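Local atomic coordinates of uncharacterized protein (Bacteroides caccae, PDB entry 4L7A), a protein that is of unknown function but is probably a zinc-dependent metallopeptidase of the Peptidase_MA clan. Residues E22-L27 and F39-E44; G185-Y190 and A200-C205; A204-Y209 and D247-R252. All coordinates share one frame; numbering follows the deposited sequence.

Contact 1 (E22-L27 and F39-E44); sequences EFDRWL and FKYRME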
loop_
_atom_site.group_PDB
_atom_site.type_symbol
_atom_site.label_atom_id
_atom_site.label_comp_id
_atom_site.label_asym_id
_atom_site.label_seq_id
_atom_site.Cartn_x
_atom_site.Cartn_y
_atom_site.Cartn_z
ATOM N N GLU A 22 16.050 -0.253 21.901
ATOM C CA GLU A 22 14.811 -1.033 22.180
ATOM C C GLU A 22 13.947 -1.148 20.910
ATOM O O GLU A 22 13.418 -2.208 20.615
ATOM C CB GLU A 22 14.001 -0.414 23.346
ATOM C CG GLU A 22 12.778 -1.238 23.847
ATOM C CD GLU A 22 11.867 -0.475 24.848
ATOM O OE1 GLU A 22 12.247 0.636 25.302
ATOM O OE2 GLU A 22 10.760 -0.980 25.182
ATOM N N PHE A 23 13.820 -0.063 20.165
ATOM C CA PHE A 23 13.119 -0.095 18.880
ATOM C C PHE A 23 13.849 -1.009 17.865
ATOM O O PHE A 23 13.207 -1.770 17.158
ATOM C CB PHE A 23 12.906 1.324 18.348
ATOM C CG PHE A 23 11.931 1.442 17.201
ATOM C CD1 PHE A 23 10.876 0.560 17.023
ATOM C CD2 PHE A 23 12.057 2.489 16.305
ATOM C CE1 PHE A 23 9.989 0.730 15.953
ATOM C CE2 PHE A 23 11.172 2.650 15.232
ATOM C CZ PHE A 23 10.153 1.755 15.060
ATOM N N ASP A 24 15.177 -0.948 17.814
ATOM C CA ASP A 24 15.921 -1.823 16.898
ATOM C C ASP A 24 15.603 -3.250 17.221
ATOM O O ASP A 24 15.346 -4.047 16.346
ATOM C CB ASP A 24 17.423 -1.617 16.958
ATOM C CG ASP A 24 17.847 -0.240 16.500
ATOM O OD1 ASP A 24 17.072 0.474 15.831
ATOM O OD2 ASP A 24 18.979 0.151 16.846
ATOM N N ARG A 25 15.590 -3.559 18.501
ATOM C CA ARG A 25 15.277 -4.923 18.960
ATOM C C ARG A 25 13.863 -5.294 18.494
ATOM O O ARG A 25 13.657 -6.356 17.940
ATOM C CB ARG A 25 15.443 -5.070 20.501
ATOM C CG ARG A 25 16.112 -6.385 20.962
ATOM C CD ARG A 25 16.162 -6.574 22.523
ATOM N NE ARG A 25 14.931 -7.168 23.077
ATOM C CZ ARG A 25 14.040 -6.534 23.843
ATOM N NH1 ARG A 25 14.220 -5.278 24.205
ATOM N NH2 ARG A 25 12.982 -7.176 24.275
ATOM N N TRP A 26 12.898 -4.398 18.699
ATOM C CA TRP A 26 11.519 -4.660 18.300
ATOM C C TRP A 26 11.417 -4.880 16.781
ATOM O O TRP A 26 10.651 -5.728 16.329
ATOM C CB TRP A 26 10.650 -3.518 18.778
ATOM C CG TRP A 26 9.236 -3.720 18.578
ATOM C CD1 TRP A 26 8.363 -4.207 19.490
ATOM C CD2 TRP A 26 8.480 -3.513 17.363
ATOM N NE1 TRP A 26 7.107 -4.270 18.947
ATOM C CE2 TRP A 26 7.137 -3.831 17.654
ATOM C CE3 TRP A 26 8.800 -3.032 16.088
ATOM C CZ2 TRP A 26 6.109 -3.717 16.721
ATOM C CZ3 TRP A 26 7.769 -2.895 15.144
ATOM C CH2 TRP A 26 6.442 -3.240 15.472
ATOM N N LEU A 27 12.180 -4.116 16.000
ATOM C CA LEU A 27 12.141 -4.244 14.538
ATOM C C LEU A 27 12.768 -5.590 14.120
ATOM O O LEU A 27 12.264 -6.281 13.201
ATOM C CB LEU A 27 12.849 -3.094 13.854
ATOM C CG LEU A 27 12.110 -1.771 14.040
ATOM C CD1 LEU A 27 13.015 -0.623 13.646
ATOM C CD2 LEU A 27 10.839 -1.733 13.204
ATOM N N PHE A 39 13.417 -2.493 8.127
ATOM C CA PHE A 39 12.701 -1.228 8.371
ATOM C C PHE A 39 13.629 -0.178 8.975
ATOM O O PHE A 39 14.064 -0.320 10.095
ATOM C CB PHE A 39 11.551 -1.530 9.314
ATOM C CG PHE A 39 10.542 -0.408 9.516
ATOM C CD1 PHE A 39 10.838 0.704 10.280
ATOM C CD2 PHE A 39 9.218 -0.548 9.058
ATOM C CE1 PHE A 39 9.888 1.655 10.521
ATOM C CE2 PHE A 39 8.250 0.426 9.299
ATOM C CZ PHE A 39 8.609 1.542 10.019
ATOM N N LYS A 40 13.912 0.895 8.251
ATOM C CA LYS A 40 14.907 1.869 8.701
ATOM C C LYS A 40 14.270 3.202 9.097
ATOM O O LYS A 40 13.446 3.756 8.360
ATOM C CB LYS A 40 15.938 2.106 7.611
ATOM C CG LYS A 40 16.672 0.863 7.155
ATOM C CD LYS A 40 17.936 1.247 6.431
ATOM C CE LYS A 40 18.610 0.050 5.793
ATOM N NZ LYS A 40 19.761 0.516 4.990
ATOM N N TYR A 41 14.632 3.691 10.278
ATOM C CA TYR A 41 14.183 4.990 10.732
ATOM C C TYR A 41 15.319 5.920 11.037
ATOM O O TYR A 41 15.121 7.136 11.029
ATOM C CB TYR A 41 13.290 4.865 11.938
ATOM C CG TYR A 41 14.004 4.406 13.149
ATOM C CD1 TYR A 41 14.280 3.066 13.340
ATOM C CD2 TYR A 41 14.418 5.314 14.104
ATOM C CE1 TYR A 41 14.976 2.631 14.477
ATOM C CE2 TYR A 41 15.126 4.901 15.223
ATOM C CZ TYR A 41 15.378 3.547 15.412
ATOM O OH TYR A 41 16.084 3.164 16.502
ATOM N N ARG A 42 16.505 5.375 11.281
ATOM C CA ARG A 42 17.655 6.194 11.660
ATOM C C ARG A 42 18.118 6.936 10.416
ATOM O O ARG A 42 18.408 6.320 9.384
ATOM C CB ARG A 42 18.779 5.333 12.232
ATOM C CG ARG A 42 18.528 4.699 13.635
ATOM C CD ARG A 42 19.546 3.557 13.850
ATOM N NE ARG A 42 19.515 2.913 15.161
ATOM C CZ ARG A 42 20.068 3.406 16.243
ATOM N NH1 ARG A 42 20.671 4.580 16.216
ATOM N NH2 ARG A 42 19.976 2.751 17.383
HETATM N N MSE A 43 18.229 8.246 10.540
HETATM C CA MSE A 43 18.638 9.100 9.417
HETATM C C MSE A 43 20.060 8.846 8.901
HETATM O O MSE A 43 20.327 8.930 7.689
HETATM C CB MSE A 43 18.512 10.559 9.827
HETATM C CG MSE A 43 17.064 10.971 10.074
HETATM SE SE MSE A 43 16.929 12.706 10.951
HETATM C CE MSE A 43 16.926 12.133 12.858
ATOM N N GLU A 44 20.951 8.533 9.827
ATOM C CA GLU A 44 22.323 8.165 9.516
ATOM C C GLU A 44 22.435 6.942 8.609
ATOM O O GLU A 44 23.428 6.810 7.935
ATOM C CB GLU A 44 23.084 7.904 10.840
ATOM C CG GLU A 44 22.575 6.656 11.621
ATOM C CD GLU A 44 22.490 6.834 13.134
ATOM O OE1 GLU A 44 23.524 7.138 13.762
ATOM O OE2 GLU A 44 21.406 6.628 13.721
#
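A salt-bridge network of Asp24, Arg42 and Glu44 joins helix 17-35 to the turn that follows strand 38-40. Arg42 grips Asp24 side-on, with two nitrogens on one oxygen. Arg42 NH2 lies 2.8 Å from Asp24 OD2, and Arg42 NE bonds the same oxygen less closely. OD2 sits close to the guanidinium plane and is met from its syn side, while the two flat groups are turned 47° apart. On the far side of the guanidinium, NH1 makes a weak bond to Glu44 OE2. The other Asp24 oxygen, OD1, stands at the edge of the Tyr41 ring, 2.9 Å from Tyr41 OH.

Next to the charges, toward strand 38-40, the contact is apolar. Phe23 CD2 comes over one face of the Tyr41 ring, 3.4 Å from Tyr41 CE1. The Arg42 CG lies over the opposite face. Tyr41 CG sits between its backbone N and carbonyl carbon (chi1 69°), which swings the ring back toward the helix. Leu27 forks: CD2 lies 3.8 Å from Phe39 CD1, and CD1 approaches Tyr41 CE1.

With an alanine at the position of Asp24, Arg42 is likely to lose its mate on the helix, and Tyr41 OH its carboxylate neighbour. Helix 59-81 packs against Phe23 and Phe39. The arrangement is helix-on-strand packing at an outermost strand of a mixed sheet, with an ion pair where the chain leaves the strand.

Contact 2 (G185-Y190 and A200-C205); sequences GFVTPY and AEVTAC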
loop_
_atom_site.group_PDB
_atom_site.type_symbol
_atom_site.label_atom_id
_atom_site.label_comp_id
_atom_site.label_asym_id
_atom_site.label_seq_id
_atom_site.Cartn_x
_atom_site.Cartn_y
_atom_site.Cartn_z
ATOM N N GLY A 185 -14.321 1.239 -17.736
ATOM C CA GLY A 185 -13.929 0.108 -16.911
ATOM C C GLY A 185 -12.613 0.293 -16.173
ATOM O O GLY A 185 -11.952 -0.667 -15.814
ATOM N N PHE A 186 -12.202 1.538 -15.972
ATOM C CA PHE A 186 -10.961 1.835 -15.238
ATOM C C PHE A 186 -11.314 2.429 -13.892
ATOM O O PHE A 186 -12.066 3.439 -13.830
ATOM C CB PHE A 186 -10.110 2.843 -16.025
ATOM C CG PHE A 186 -9.615 2.312 -17.360
ATOM C CD1 PHE A 186 -8.989 1.066 -17.438
ATOM C CD2 PHE A 186 -9.791 3.027 -18.511
ATOM C CE1 PHE A 186 -8.550 0.574 -18.632
ATOM C CE2 PHE A 186 -9.348 2.526 -19.715
ATOM C CZ PHE A 186 -8.761 1.297 -19.783
ATOM N N VAL A 187 -10.786 1.824 -12.819
ATOM C CA VAL A 187 -11.058 2.295 -11.475
ATOM C C VAL A 187 -10.394 3.614 -11.094
ATOM O O VAL A 187 -10.845 4.270 -10.170
ATOM C CB VAL A 187 -10.758 1.233 -10.382
ATOM C CG1 VAL A 187 -11.760 0.064 -10.478
ATOM C CG2 VAL A 187 -9.295 0.703 -10.440
ATOM N N THR A 188 -9.335 3.994 -11.793
ATOM C CA THR A 188 -8.638 5.253 -11.609
ATOM C C THR A 188 -8.051 5.656 -12.946
ATOM O O THR A 188 -7.917 4.833 -13.843
ATOM C CB THR A 188 -7.414 5.099 -10.643
ATOM O OG1 THR A 188 -6.489 4.120 -11.140
ATOM C CG2 THR A 188 -7.840 4.739 -9.291
ATOM N N PRO A 189 -7.639 6.903 -13.091
ATOM C CA PRO A 189 -6.923 7.291 -14.331
ATOM C C PRO A 189 -5.714 6.445 -14.602
ATOM O O PRO A 189 -5.506 6.016 -15.739
ATOM C CB PRO A 189 -6.485 8.724 -14.035
ATOM C CG PRO A 189 -7.611 9.249 -13.170
ATOM C CD PRO A 189 -7.980 8.070 -12.266
ATOM N N TYR A 190 -4.917 6.173 -13.564
ATOM C CA TYR A 190 -3.709 5.345 -13.708
ATOM C C TYR A 190 -3.970 3.913 -14.165
ATOM O O TYR A 190 -3.176 3.332 -14.906
ATOM C CB TYR A 190 -2.945 5.329 -12.373
ATOM C CG TYR A 190 -1.565 4.795 -12.468
ATOM C CD1 TYR A 190 -0.686 5.267 -13.403
ATOM C CD2 TYR A 190 -1.097 3.903 -11.563
ATOM C CE1 TYR A 190 0.605 4.793 -13.464
ATOM C CE2 TYR A 190 0.212 3.414 -11.634
ATOM C CZ TYR A 190 1.032 3.863 -12.543
ATOM O OH TYR A 190 2.334 3.396 -12.584
ATOM N N ALA A 200 -3.128 -4.079 -11.030
ATOM C CA ALA A 200 -2.604 -3.679 -9.736
ATOM C C ALA A 200 -3.544 -2.659 -9.049
ATOM O O ALA A 200 -3.731 -2.722 -7.843
ATOM C CB ALA A 200 -1.168 -3.095 -9.834
ATOM N N GLU A 201 -4.149 -1.770 -9.844
ATOM C CA GLU A 201 -5.083 -0.763 -9.334
ATOM C C GLU A 201 -6.402 -1.364 -8.893
ATOM O O GLU A 201 -6.943 -0.962 -7.860
ATOM C CB GLU A 201 -5.353 0.312 -10.370
ATOM C CG GLU A 201 -4.181 1.316 -10.583
ATOM C CD GLU A 201 -4.027 2.259 -9.383
ATOM O OE1 GLU A 201 -4.755 3.275 -9.371
ATOM O OE2 GLU A 201 -3.233 1.964 -8.453
ATOM N N VAL A 202 -6.931 -2.308 -9.661
ATOM C CA VAL A 202 -8.177 -2.950 -9.264
ATOM C C VAL A 202 -7.958 -3.605 -7.923
ATOM O O VAL A 202 -8.717 -3.430 -7.016
ATOM C CB VAL A 202 -8.675 -3.918 -10.340
ATOM C CG1 VAL A 202 -9.819 -4.784 -9.810
ATOM C CG2 VAL A 202 -9.118 -3.152 -11.557
ATOM N N THR A 203 -6.867 -4.332 -7.768
ATOM C CA THR A 203 -6.548 -5.015 -6.522
ATOM C C THR A 203 -6.375 -4.052 -5.343
ATOM O O THR A 203 -6.964 -4.235 -4.270
ATOM C CB THR A 203 -5.214 -5.825 -6.684
ATOM O OG1 THR A 203 -5.259 -6.669 -7.847
ATOM C CG2 THR A 203 -4.948 -6.685 -5.455
ATOM N N ALA A 204 -5.573 -2.988 -5.536
ATOM C CA ALA A 204 -5.286 -2.021 -4.495
ATOM C C ALA A 204 -6.505 -1.174 -4.126
ATOM O O ALA A 204 -6.694 -0.841 -2.928
ATOM C CB ALA A 204 -4.182 -1.099 -4.926
ATOM N N CYS A 205 -7.291 -0.807 -5.125
ATOM C CA CYS A 205 -8.554 -0.074 -4.830
ATOM C C CYS A 205 -9.553 -0.967 -4.097
ATOM O O CYS A 205 -10.169 -0.566 -3.100
ATOM C CB CYS A 205 -9.183 0.492 -6.084
ATOM S SG CYS A 205 -8.211 1.837 -6.870
#
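The edge of the Tyr190 ring faces the Glu201 carboxylate carbon, the two side chains crossing at about a right angle. Glu201 CD lies near the ring plane, 4.0 Å from Tyr190 CD2. The ring and carboxylate planes stand 73° apart. Trp173 makes an edge-to-face pair with Tyr190.

The carboxylate is held mainly through its oxygens. Thr188 OG1 donates to Glu201 OE1 at 2.6 Å, on the anti lone pair, away from OE2. Lys140 forms a salt bridge with the same oxygen, and His144 ND1 is hydrogen-bonded to OE2. With partners on both oxygens, the carboxylate is unlikely to turn. The Glu201 chain bends at chi2 (-72°), and this brings its end round to Thr188. Thr188 OG1 in turn accepts from Ala191 N, so the hydroxyl is fixed from the loop side too.

Beside these polar groups, Val187 and the Thr188 methyl give the loop an apolar side. Val187 CG2 is wedged over one turn of the helix, against Glu201 O and Val202 CG2. Val187 CG2 also lies 3.9 Å from Cys205 SG. Thr188 CG2 adds a second methyl, 3.8 Å from Cys205 SG. Val187 touches Trp214 and Ile229 of helix 211-244 as well, so it is held between two helices. The loop itself follows helix 178-181, which ends in a Schellman motif.

His144 begins the HExxH sequence on helix 131-153. A glutamate bonded to ND1 of such a histidine would direct NE2 toward a metal. Glu201, supported by Thr188, is therefore consistent with a second-shell residue of the zinc site expected in an HExxH metallopeptidase.

Contact 3 (A204-Y209 and D247-R252); sequences ACFLTY and DLDLLR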
loop_
_atom_site.group_PDB
_atom_site.type_symbol
_atom_site.label_atom_id
_atom_site.label_comp_id
_atom_site.label_asym_id
_atom_site.label_seq_id
_atom_site.Cartn_x
_atom_site.Cartn_y
_atom_site.Cartn_z
ATOM N N ALA A 204 -5.573 -2.988 -5.536
ATOM C CA ALA A 204 -5.286 -2.021 -4.495
ATOM C C ALA A 204 -6.505 -1.174 -4.126
ATOM O O ALA A 204 -6.694 -0.841 -2.928
ATOM C CB ALA A 204 -4.182 -1.099 -4.926
ATOM N N CYS A 205 -7.291 -0.807 -5.125
ATOM C CA CYS A 205 -8.554 -0.074 -4.830
ATOM C C CYS A 205 -9.553 -0.967 -4.097
ATOM O O CYS A 205 -10.169 -0.566 -3.100
ATOM C CB CYS A 205 -9.183 0.492 -6.084
ATOM S SG CYS A 205 -8.211 1.837 -6.870
ATOM N N PHE A 206 -9.708 -2.193 -4.573
ATOM C CA PHE A 206 -10.623 -3.099 -3.944
ATOM C C PHE A 206 -10.242 -3.335 -2.486
ATOM O O PHE A 206 -11.124 -3.333 -1.613
ATOM C CB PHE A 206 -10.693 -4.437 -4.683
ATOM C CG PHE A 206 -11.758 -5.343 -4.159
ATOM C CD1 PHE A 206 -13.099 -5.014 -4.321
ATOM C CD2 PHE A 206 -11.426 -6.489 -3.472
ATOM C CE1 PHE A 206 -14.126 -5.832 -3.821
ATOM C CE2 PHE A 206 -12.435 -7.331 -2.982
ATOM C CZ PHE A 206 -13.804 -6.994 -3.165
ATOM N N LEU A 207 -8.942 -3.476 -2.202
ATOM C CA LEU A 207 -8.533 -3.763 -0.861
ATOM C C LEU A 207 -8.637 -2.578 0.094
ATOM O O LEU A 207 -8.833 -2.792 1.245
ATOM C CB LEU A 207 -7.106 -4.364 -0.822
ATOM C CG LEU A 207 -6.939 -5.745 -1.425
ATOM C CD1 LEU A 207 -5.475 -6.241 -1.266
ATOM C CD2 LEU A 207 -7.906 -6.709 -0.720
ATOM N N THR A 208 -8.489 -1.345 -0.387
ATOM C CA THR A 208 -8.398 -0.180 0.469
ATOM C C THR A 208 -9.665 0.731 0.466
ATOM O O THR A 208 -9.947 1.350 1.476
ATOM C CB THR A 208 -7.209 0.729 0.104
ATOM O OG1 THR A 208 -7.311 1.180 -1.253
ATOM C CG2 THR A 208 -5.917 0.012 0.266
ATOM N N TYR A 209 -10.421 0.775 -0.642
ATOM C CA TYR A 209 -11.639 1.631 -0.725
ATOM C C TYR A 209 -12.764 1.144 0.213
ATOM O O TYR A 209 -13.113 -0.046 0.179
ATOM C CB TYR A 209 -12.196 1.655 -2.140
ATOM C CG TYR A 209 -11.466 2.537 -3.138
ATOM C CD1 TYR A 209 -10.179 2.993 -2.898
ATOM C CD2 TYR A 209 -12.025 2.786 -4.398
ATOM C CE1 TYR A 209 -9.517 3.804 -3.821
ATOM C CE2 TYR A 209 -11.361 3.579 -5.331
ATOM C CZ TYR A 209 -10.129 4.094 -5.038
ATOM O OH TYR A 209 -9.476 4.848 -5.954
ATOM N N ASP A 247 -8.499 -15.442 -0.454
ATOM C CA ASP A 247 -9.863 -14.965 -0.662
ATOM C C ASP A 247 -9.812 -13.410 -0.593
ATOM O O ASP A 247 -9.674 -12.822 0.480
ATOM C CB ASP A 247 -10.754 -15.585 0.413
ATOM C CG ASP A 247 -12.200 -15.090 0.357
ATOM O OD1 ASP A 247 -12.504 -14.065 -0.321
ATOM O OD2 ASP A 247 -13.036 -15.715 1.056
ATOM N N LEU A 248 -9.907 -12.764 -1.741
ATOM C CA LEU A 248 -9.693 -11.360 -1.797
ATOM C C LEU A 248 -10.797 -10.524 -1.060
ATOM O O LEU A 248 -10.482 -9.523 -0.397
ATOM C CB LEU A 248 -9.609 -10.897 -3.250
ATOM C CG LEU A 248 -9.051 -9.476 -3.459
ATOM C CD1 LEU A 248 -7.575 -9.455 -3.149
ATOM C CD2 LEU A 248 -9.262 -9.016 -4.894
ATOM N N ASP A 249 -12.059 -10.937 -1.160
ATOM C CA ASP A 249 -13.147 -10.246 -0.429
ATOM C C ASP A 249 -12.904 -10.315 1.071
ATOM O O ASP A 249 -13.028 -9.306 1.779
ATOM C CB ASP A 249 -14.564 -10.773 -0.796
ATOM C CG ASP A 249 -15.687 -9.847 -0.289
ATOM O OD1 ASP A 249 -15.635 -8.571 -0.441
ATOM O OD2 ASP A 249 -16.649 -10.370 0.301
ATOM N N LEU A 250 -12.508 -11.485 1.550
ATOM C CA LEU A 250 -12.165 -11.631 2.947
ATOM C C LEU A 250 -11.002 -10.707 3.329
ATOM O O LEU A 250 -11.028 -10.093 4.389
ATOM C CB LEU A 250 -11.807 -13.084 3.230
ATOM C CG LEU A 250 -11.422 -13.369 4.669
ATOM C CD1 LEU A 250 -12.559 -12.952 5.602
ATOM C CD2 LEU A 250 -11.015 -14.899 4.843
ATOM N N LEU A 251 -9.972 -10.663 2.482
ATOM C CA LEU A 251 -8.808 -9.816 2.729
ATOM C C LEU A 251 -9.224 -8.346 2.779
ATOM O O LEU A 251 -8.789 -7.611 3.663
ATOM C CB LEU A 251 -7.677 -10.040 1.707
ATOM C CG LEU A 251 -6.387 -9.202 1.856
ATOM C CD1 LEU A 251 -5.725 -9.399 3.177
ATOM C CD2 LEU A 251 -5.401 -9.591 0.809
ATOM N N ARG A 252 -10.079 -7.927 1.864
ATOM C CA ARG A 252 -10.634 -6.551 1.934
ATOM C C ARG A 252 -11.286 -6.238 3.301
ATOM O O ARG A 252 -11.055 -5.170 3.874
ATOM C CB ARG A 252 -11.639 -6.304 0.794
ATOM C CG ARG A 252 -12.327 -4.922 0.863
ATOM C CD ARG A 252 -13.459 -4.820 -0.185
ATOM N NE ARG A 252 -14.501 -5.782 0.122
ATOM C CZ ARG A 252 -15.507 -5.547 0.982
ATOM N NH1 ARG A 252 -15.619 -4.385 1.592
ATOM N NH2 ARG A 252 -16.413 -6.487 1.251
HETATM O O HOH W 1 -10.796 -2.544 3.024
HETATM O O HOH W 2 -13.414 -2.084 1.981
#
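This is a helix-helix packing contact between the C-terminal end of helix 195-208, around Phe206 and Leu207, and the first turn of helix 248-260, around Leu248 and Arg252. The axes of 204-208 and 248-252 come within 9.0 Å, their N-to-C directions 50° apart.

Arg252 lays its aliphatic part across Phe206. Arg252 CD sits over one face of the Phe206 ring in a CH-pi contact, 3.8 Å from its centroid and 14° off the normal. The chain bends at chi3 (64°), which turns the guanidinium back to Asp249 on its own helix. Arg252 NE and NH2 both hold Asp249 OD1, NH2 at 2.8 Å. Arg252 CD is also tight against Phe206 O, at 3.1 Å. Phe206 CD2 meets Leu248 CD2 at 3.6 Å.

Leu207 drives CD2 among three residues of the other helix. Leu207 CD2 lies 3.7 Å from Leu248 CD1 and 3.9 Å from Leu251 CG, and it also touches the backbone N of Arg252.

Two waters finish the polar side. One donates to both Leu207 O and Arg252 O, and the other links Tyr209 O to Arg252 NH1. Asp247 N-caps the second helix, its OD1 accepting from Leu250 N at 3.2 Å. Phe206 is edge-to-face with Trp214 of helix 211-244. The whole is a helix end packed on a capped helix start, within a predominantly helical part of the fold.

All three contacts are largely buried, but contact 1 lies at the periphery, its centre 21 Å from that of the chain. Contacts 2 and 3 are nearer the middle, on the opposite side of that centre, and contact 1 touches neither. Contacts 2 and 3 share Ala204 and Cys205 of helix 195-208 and meet where Thr188 CG2 lies 3.7 Å from Tyr209 OH. Their chemistry differs. Contact 1 ties a helix to an outermost strand by apolar packing and to the turn after it by an ion pair. Contact 2 orders a carboxylate beside the probable zinc-site helix. Contact 3 joins helix 195-208 to helix 248-260 by apolar side chains and bridging waters, its ion pair staying within one helix.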